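Local atomic coordinates of PKS (Streptomyces albus, PDB entry 4OQJ), a protein that probably catalyses, through its ketosynthase domain, the condensation of acyl chains on acyl carrier proteins during assembly of the antibiotic oxazolomycin. Residues Ala24-Phe32 and Glu112-Tyr123; Ile103-Leu111 and Leu216-Ala224. One frame throughout, in Å; residues are numbered along the deposited sequence.

Contact 1. Residues Ala24-Phe32 and Glu112-Tyr123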
# COMPACT_ATOMS: atom_id res chain seq x y z
N ALA A 24 -1.89 10.23 -16.93
CA ALA A 24 -2.27 11.63 -16.83
C ALA A 24 -2.64 12.04 -15.40
O ALA A 24 -3.30 11.29 -14.69
CB ALA A 24 -3.43 11.93 -17.75
N VAL A 25 -2.19 13.22 -15.00
CA VAL A 25 -2.75 13.89 -13.83
C VAL A 25 -3.91 14.73 -14.30
O VAL A 25 -3.70 15.73 -15.00
CB VAL A 25 -1.71 14.76 -13.13
CG1 VAL A 25 -2.31 15.43 -11.91
CG2 VAL A 25 -0.49 13.93 -12.75
N ILE A 26 -5.14 14.35 -13.95
CA ILE A 26 -6.31 15.03 -14.50
C ILE A 26 -6.98 15.95 -13.50
O ILE A 26 -7.92 16.65 -13.85
CB ILE A 26 -7.35 14.05 -15.03
CG1 ILE A 26 -7.87 13.13 -13.93
CG2 ILE A 26 -6.77 13.26 -16.21
CD1 ILE A 26 -9.08 12.32 -14.37
N GLY A 27 -6.49 15.95 -12.27
CA GLY A 27 -7.00 16.86 -11.27
C GLY A 27 -6.06 16.85 -10.08
O GLY A 27 -5.22 15.97 -9.97
N LEU A 28 -6.18 17.85 -9.21
CA LEU A 28 -5.34 17.91 -8.02
C LEU A 28 -5.87 18.95 -7.08
O LEU A 28 -6.67 19.79 -7.46
CB LEU A 28 -3.87 18.19 -8.38
CG LEU A 28 -3.50 19.45 -9.18
CD1 LEU A 28 -3.52 20.69 -8.32
CD2 LEU A 28 -2.11 19.27 -9.78
N ALA A 29 -5.44 18.87 -5.83
CA ALA A 29 -5.86 19.81 -4.81
C ALA A 29 -4.84 19.82 -3.67
O ALA A 29 -4.11 18.86 -3.47
CB ALA A 29 -7.24 19.45 -4.28
N CYS A 30 -4.81 20.93 -2.94
CA CYS A 30 -3.86 21.08 -1.87
C CYS A 30 -4.26 22.19 -0.92
O CYS A 30 -4.80 23.24 -1.32
CB CYS A 30 -2.46 21.36 -2.43
SG CYS A 30 -2.39 22.82 -3.52
N ARG A 31 -3.99 21.94 0.35
CA ARG A 31 -4.03 22.95 1.38
C ARG A 31 -2.70 22.85 2.09
O ARG A 31 -2.43 21.88 2.82
CB ARG A 31 -5.20 22.72 2.33
CG ARG A 31 -6.54 22.59 1.59
CD ARG A 31 -7.57 21.86 2.40
NE ARG A 31 -8.91 22.00 1.82
CZ ARG A 31 -10.03 21.84 2.50
NH1 ARG A 31 -9.97 21.51 3.79
NH2 ARG A 31 -11.21 22.00 1.91
N PHE A 32 -1.85 23.83 1.82
CA PHE A 32 -0.48 23.89 2.33
C PHE A 32 -0.36 25.18 3.13
O PHE A 32 -1.25 26.04 3.05
CB PHE A 32 0.53 23.87 1.17
CG PHE A 32 0.55 22.58 0.38
CD1 PHE A 32 0.33 21.35 0.97
CD2 PHE A 32 0.81 22.61 -0.98
CE1 PHE A 32 0.37 20.18 0.23
CE2 PHE A 32 0.84 21.45 -1.72
CZ PHE A 32 0.64 20.23 -1.11
N GLU A 112 -11.91 16.42 2.59
CA GLU A 112 -12.30 17.62 1.84
C GLU A 112 -11.35 17.82 0.66
O GLU A 112 -11.78 18.20 -0.42
CB GLU A 112 -12.31 18.85 2.74
CG GLU A 112 -13.51 18.93 3.64
CD GLU A 112 -13.61 20.26 4.38
OE1 GLU A 112 -12.71 21.11 4.21
OE2 GLU A 112 -14.59 20.47 5.12
N CYS A 113 -10.07 17.55 0.86
CA CYS A 113 -9.08 17.74 -0.22
C CYS A 113 -9.34 16.78 -1.41
O CYS A 113 -9.22 17.17 -2.58
CB CYS A 113 -7.67 17.54 0.31
SG CYS A 113 -6.38 18.02 -0.88
N ALA A 114 -9.68 15.53 -1.12
CA ALA A 114 -10.00 14.56 -2.16
C ALA A 114 -11.24 14.97 -2.94
O ALA A 114 -11.28 14.83 -4.17
CB ALA A 114 -10.20 13.17 -1.54
N TYR A 115 -12.26 15.44 -2.23
CA TYR A 115 -13.45 15.98 -2.85
C TYR A 115 -13.06 17.09 -3.83
O TYR A 115 -13.50 17.09 -4.97
CB TYR A 115 -14.40 16.50 -1.77
CG TYR A 115 -15.80 16.94 -2.20
CD1 TYR A 115 -16.00 18.10 -2.93
CD2 TYR A 115 -16.92 16.21 -1.81
CE1 TYR A 115 -17.29 18.51 -3.30
CE2 TYR A 115 -18.20 16.61 -2.16
CZ TYR A 115 -18.38 17.75 -2.90
OH TYR A 115 -19.66 18.13 -3.23
N GLU A 116 -12.21 18.02 -3.39
CA GLU A 116 -11.75 19.11 -4.23
C GLU A 116 -11.00 18.61 -5.45
O GLU A 116 -11.16 19.16 -6.53
CB GLU A 116 -10.84 20.07 -3.46
CG GLU A 116 -11.55 20.99 -2.47
CD GLU A 116 -10.57 21.76 -1.56
OE1 GLU A 116 -9.40 21.32 -1.44
OE2 GLU A 116 -10.97 22.79 -0.96
N ALA A 117 -10.16 17.58 -5.27
CA ALA A 117 -9.36 17.07 -6.38
C ALA A 117 -10.25 16.47 -7.47
O ALA A 117 -10.01 16.67 -8.67
CB ALA A 117 -8.35 16.04 -5.90
N LEU A 118 -11.28 15.74 -7.06
CA LEU A 118 -12.22 15.14 -8.01
C LEU A 118 -13.06 16.23 -8.68
O LEU A 118 -13.31 16.18 -9.88
CB LEU A 118 -13.12 14.12 -7.31
CG LEU A 118 -12.41 12.80 -7.01
CD1 LEU A 118 -13.10 12.04 -5.92
CD2 LEU A 118 -12.35 11.98 -8.29
N GLU A 119 -13.48 17.22 -7.91
CA GLU A 119 -14.13 18.39 -8.49
C GLU A 119 -13.28 19.07 -9.56
O GLU A 119 -13.78 19.41 -10.62
CB GLU A 119 -14.47 19.40 -7.40
CG GLU A 119 -15.81 19.17 -6.74
CD GLU A 119 -16.17 20.34 -5.86
OE1 GLU A 119 -15.27 20.80 -5.10
OE2 GLU A 119 -17.33 20.80 -5.92
N ARG A 120 -12.00 19.30 -9.28
CA ARG A 120 -11.16 19.97 -10.26
C ARG A 120 -10.97 19.08 -11.48
O ARG A 120 -10.90 19.59 -12.60
CB ARG A 120 -9.81 20.35 -9.64
CG ARG A 120 -8.85 21.02 -10.59
CD ARG A 120 -7.78 21.80 -9.83
NE ARG A 120 -8.33 22.97 -9.13
CZ ARG A 120 -8.62 23.02 -7.83
NH1 ARG A 120 -9.10 24.14 -7.30
NH2 ARG A 120 -8.42 21.97 -7.04
N ALA A 121 -10.92 17.77 -11.28
CA ALA A 121 -10.84 16.82 -12.39
C ALA A 121 -12.11 16.81 -13.23
O ALA A 121 -12.06 16.54 -14.44
CB ALA A 121 -10.55 15.42 -11.88
N GLY A 122 -13.24 17.12 -12.60
CA GLY A 122 -14.51 17.18 -13.29
C GLY A 122 -15.35 15.91 -13.17
O GLY A 122 -16.26 15.71 -13.96
N TYR A 123 -15.06 15.08 -12.17
CA TYR A 123 -15.77 13.81 -11.98
C TYR A 123 -16.53 13.75 -10.65
O TYR A 123 -15.96 13.98 -9.59
CB TYR A 123 -14.81 12.62 -12.09
CG TYR A 123 -14.41 12.34 -13.52
CD1 TYR A 123 -13.30 12.98 -14.09
CD2 TYR A 123 -15.16 11.50 -14.31
CE1 TYR A 123 -12.95 12.76 -15.41
CE2 TYR A 123 -14.83 11.28 -15.63
CZ TYR A 123 -13.73 11.90 -16.17
OH TYR A 123 -13.42 11.67 -17.49
O HOH W 1 -9.92 16.97 -15.88
O HOH W 2 -7.39 22.74 -2.71

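Contact 2. Residues Ile103-Leu111 and Leu216-Ala224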
# COMPACT_ATOMS: atom_id res chain seq x y z
N ILE A 103 -13.20 12.52 14.73
CA ILE A 103 -12.34 12.20 13.59
C ILE A 103 -11.07 13.05 13.59
O ILE A 103 -11.13 14.28 13.72
CB ILE A 103 -13.07 12.38 12.25
CG1 ILE A 103 -14.29 11.48 12.17
CG2 ILE A 103 -12.15 12.04 11.07
CD1 ILE A 103 -15.23 11.75 10.97
N ASP A 104 -9.94 12.38 13.47
CA ASP A 104 -8.65 13.02 13.29
C ASP A 104 -8.76 14.13 12.23
O ASP A 104 -9.23 13.87 11.13
CB ASP A 104 -7.61 11.96 12.91
CG ASP A 104 -6.20 12.53 12.65
OD1 ASP A 104 -5.95 13.73 12.86
OD2 ASP A 104 -5.32 11.73 12.24
N PRO A 105 -8.36 15.36 12.56
CA PRO A 105 -8.35 16.42 11.55
C PRO A 105 -7.59 16.05 10.27
O PRO A 105 -7.94 16.53 9.21
CB PRO A 105 -7.63 17.58 12.25
CG PRO A 105 -7.78 17.32 13.70
CD PRO A 105 -7.87 15.83 13.87
N GLN A 106 -6.57 15.21 10.36
CA GLN A 106 -5.87 14.80 9.16
C GLN A 106 -6.81 14.09 8.18
O GLN A 106 -6.69 14.27 6.96
CB GLN A 106 -4.69 13.89 9.51
CG GLN A 106 -3.65 14.56 10.40
CD GLN A 106 -2.49 13.65 10.70
OE1 GLN A 106 -1.35 13.94 10.35
NE2 GLN A 106 -2.78 12.52 11.35
N GLN A 107 -7.73 13.28 8.71
CA GLN A 107 -8.67 12.51 7.87
C GLN A 107 -9.77 13.41 7.36
O GLN A 107 -10.22 13.26 6.23
CB GLN A 107 -9.26 11.33 8.66
CG GLN A 107 -8.19 10.32 9.05
CD GLN A 107 -8.71 8.94 9.42
OE1 GLN A 107 -9.78 8.51 8.97
NE2 GLN A 107 -7.94 8.23 10.23
N ARG A 108 -10.21 14.37 8.18
CA ARG A 108 -11.19 15.35 7.73
C ARG A 108 -10.64 16.21 6.61
O ARG A 108 -11.31 16.42 5.59
CB ARG A 108 -11.62 16.26 8.88
CG ARG A 108 -12.56 15.59 9.88
CD ARG A 108 -12.94 16.57 10.94
NE ARG A 108 -12.27 16.40 12.23
CZ ARG A 108 -11.96 17.39 13.06
NH1 ARG A 108 -12.15 18.66 12.70
NH2 ARG A 108 -11.46 17.13 14.25
N GLN A 109 -9.43 16.70 6.79
CA GLN A 109 -8.80 17.53 5.76
C GLN A 109 -8.53 16.71 4.50
O GLN A 109 -8.67 17.22 3.38
CB GLN A 109 -7.52 18.15 6.30
CG GLN A 109 -7.78 19.22 7.35
CD GLN A 109 -8.36 20.48 6.76
OE1 GLN A 109 -7.89 20.98 5.75
NE2 GLN A 109 -9.41 21.00 7.40
N PHE A 110 -8.17 15.43 4.65
CA PHE A 110 -7.92 14.62 3.45
C PHE A 110 -9.22 14.41 2.69
O PHE A 110 -9.23 14.43 1.47
CB PHE A 110 -7.31 13.25 3.75
CG PHE A 110 -7.01 12.49 2.50
CD1 PHE A 110 -5.93 12.85 1.70
CD2 PHE A 110 -7.88 11.53 2.04
CE1 PHE A 110 -5.69 12.21 0.50
CE2 PHE A 110 -7.65 10.87 0.84
CZ PHE A 110 -6.56 11.20 0.08
N LEU A 111 -10.31 14.21 3.42
CA LEU A 111 -11.62 14.00 2.81
C LEU A 111 -12.05 15.23 2.01
O LEU A 111 -12.48 15.11 0.87
CB LEU A 111 -12.66 13.66 3.89
CG LEU A 111 -14.12 13.51 3.42
CD1 LEU A 111 -14.26 12.56 2.19
CD2 LEU A 111 -14.99 13.01 4.56
N LEU A 216 -7.13 8.19 -6.88
CA LEU A 216 -6.58 9.26 -6.07
C LEU A 216 -5.34 8.79 -5.34
O LEU A 216 -5.26 7.64 -4.89
CB LEU A 216 -7.58 9.78 -5.04
CG LEU A 216 -8.50 10.88 -5.55
CD1 LEU A 216 -9.67 10.27 -6.29
CD2 LEU A 216 -8.97 11.74 -4.42
N ALA A 217 -4.38 9.69 -5.20
CA ALA A 217 -3.21 9.46 -4.37
C ALA A 217 -2.95 10.73 -3.59
O ALA A 217 -2.99 11.82 -4.15
CB ALA A 217 -1.99 9.08 -5.21
N GLY A 218 -2.68 10.60 -2.30
CA GLY A 218 -2.49 11.79 -1.49
C GLY A 218 -2.09 11.50 -0.07
O GLY A 218 -1.89 10.35 0.31
N ALA A 219 -1.98 12.54 0.74
CA ALA A 219 -1.52 12.41 2.10
C ALA A 219 -1.85 13.66 2.87
O ALA A 219 -2.03 14.72 2.27
CB ALA A 219 -0.03 12.14 2.12
N ALA A 220 -1.95 13.54 4.19
CA ALA A 220 -2.18 14.69 5.07
C ALA A 220 -1.27 14.57 6.27
O ALA A 220 -1.09 13.49 6.79
CB ALA A 220 -3.62 14.74 5.54
N HIS A 221 -0.70 15.68 6.70
CA HIS A 221 0.07 15.71 7.95
C HIS A 221 -0.32 16.96 8.71
O HIS A 221 -0.07 18.08 8.24
CB HIS A 221 1.57 15.71 7.71
CG HIS A 221 2.37 15.96 8.94
ND1 HIS A 221 2.92 17.20 9.24
CD2 HIS A 221 2.70 15.15 9.98
CE1 HIS A 221 3.56 17.13 10.39
NE2 HIS A 221 3.44 15.90 10.86
N ILE A 222 -0.95 16.78 9.85
CA ILE A 222 -1.37 17.92 10.67
C ILE A 222 -1.12 17.63 12.12
O ILE A 222 -1.68 16.69 12.68
CB ILE A 222 -2.86 18.25 10.50
CG1 ILE A 222 -3.20 18.47 9.03
CG2 ILE A 222 -3.20 19.51 11.30
CD1 ILE A 222 -4.67 18.52 8.76
N GLN A 223 -0.25 18.43 12.73
CA GLN A 223 0.02 18.30 14.16
C GLN A 223 -1.13 18.90 14.95
O GLN A 223 -1.58 20.00 14.66
CB GLN A 223 1.31 19.01 14.53
CG GLN A 223 2.52 18.55 13.76
CD GLN A 223 3.69 19.48 14.00
OE1 GLN A 223 3.58 20.70 13.84
NE2 GLN A 223 4.81 18.91 14.42
N ALA A 224 -1.60 18.17 15.96
CA ALA A 224 -2.70 18.68 16.76
C ALA A 224 -2.28 19.93 17.53
O ALA A 224 -3.13 20.71 17.93
CB ALA A 224 -3.22 17.61 17.71

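Contact 1. Residues Ala24-Phe32 and Glu112-Tyr123
R31, at the end of strand 24-31, reaches toward helix 112-121 and binds two glutamates one helical turn apart. Its chain runs extended from CG to NE, which carries the guanidinium out to both carboxylates. R31 NH1 and NH2 approach E112 end-on and share one oxygen, with NH1 2.8 Å from E112 OE1 on the anti side of that carboxylate. R31 NH2 also gives a nearly straight bond (169°) to E116 OE2, 3.0 Å away, and meets it from above the carboxylate plane. Both acceptors lie in the guanidinium plane, whereas the carboxylates stand steeply to it, at 80° for E112 and 69° for E116. The network is consistent with all three side chains being ionised and fixes the rotation of the guanidinium.

In the middle, small residues bring strand and helix together: the axes approach to 5.9 Å. A29 CB rests on the helix backbone, 3.5 Å from C113 O, with C113 SG and A117 CB beside it. R120 starts with CG opposite its own backbone N, then bends at chi3 so that R120 NH2 turns back to L28 O at 2.8 Å, in the carbonyl plane. Farther along, G27 CA lies 3.9 Å from A121 CB, and a water joins I26 O to A121 O. G122 closes the helix in a Schellman motif, after which the Y123 ring meets I26 CD1 obliquely; its hydroxyl bonds to D276 and K266. Strand 259-267 flanks strand 23-31 in the sheet and touches A117 through V264, while strand 214-221 meets Y123 through M214.

Contact 2. Residues Ile103-Leu111 and Leu216-Ala224
The N-terminal end of helix 105-121 packs on the end of strand 214-221, within the central sheet region of the ketosynthase, and Q106 ties the two together. Its chain is extended beyond CG, with CG pointing opposite the carbonyl carbon (chi1 -61°), and this delivers the amide to the strand end. There Q106 OE1 accepts the backbone N-H of I222 at 2.9 Å in a nearly straight bond (166°), the donor tilted 19° from the amide carbonyl plane.

The other end of the same amide is turned to D104, the N-cap of the helix. Q106 NE2 lies 2.8 Å from D104 OD2 and uses its syn lone pair, while the backbone Q106 N caps onto D104 OD1, met from above the carboxylate plane. Each carboxylate oxygen thus holds a different N-H of one residue, and G139 O is a further partner of NE2, so the amide cannot readily flip. Ketosynthases share the thiolase fold, whose helices pack on mixed beta-sheets; here A220 CB sits 3.4 Å from Q106 O, and the F110 ring meets the strand backbone obliquely, its CE1 3.7 Å from G218 C.

I222 packs against the helix through two of its carbons. Its CB lies 3.8 Å from Q106 CG, and the I222 and Q109 side chains cross at about a right angle, I222 CD1 lying 3.5 Å from Q109 CG. V138 and A136 of neighbouring strand 132-138 touch Q106 and F110, while F110 also meets V172 and T176 of helix 171-180.

Contacts 1 and 2 lie on consecutive parts of one helix, 105-121, with centres about 14 Å apart, and both reach the same mixed sheet. Contact 2 uses the helix start against strand 214-221, and contact 1 its later turns against strand 23-31; between these two strands in the sheet lies 259-267. Along the chain the segments alternate: 24-32, 103-111, 112-123, 216-224. They touch directly: R31 NH1 is 2.9 Å from Q109 OE1, a probable hydrogen bond, and A114 and L118 pack on L216. One helix thereby joins chain segments far apart in sequence within the N-terminal half of the ketosynthase.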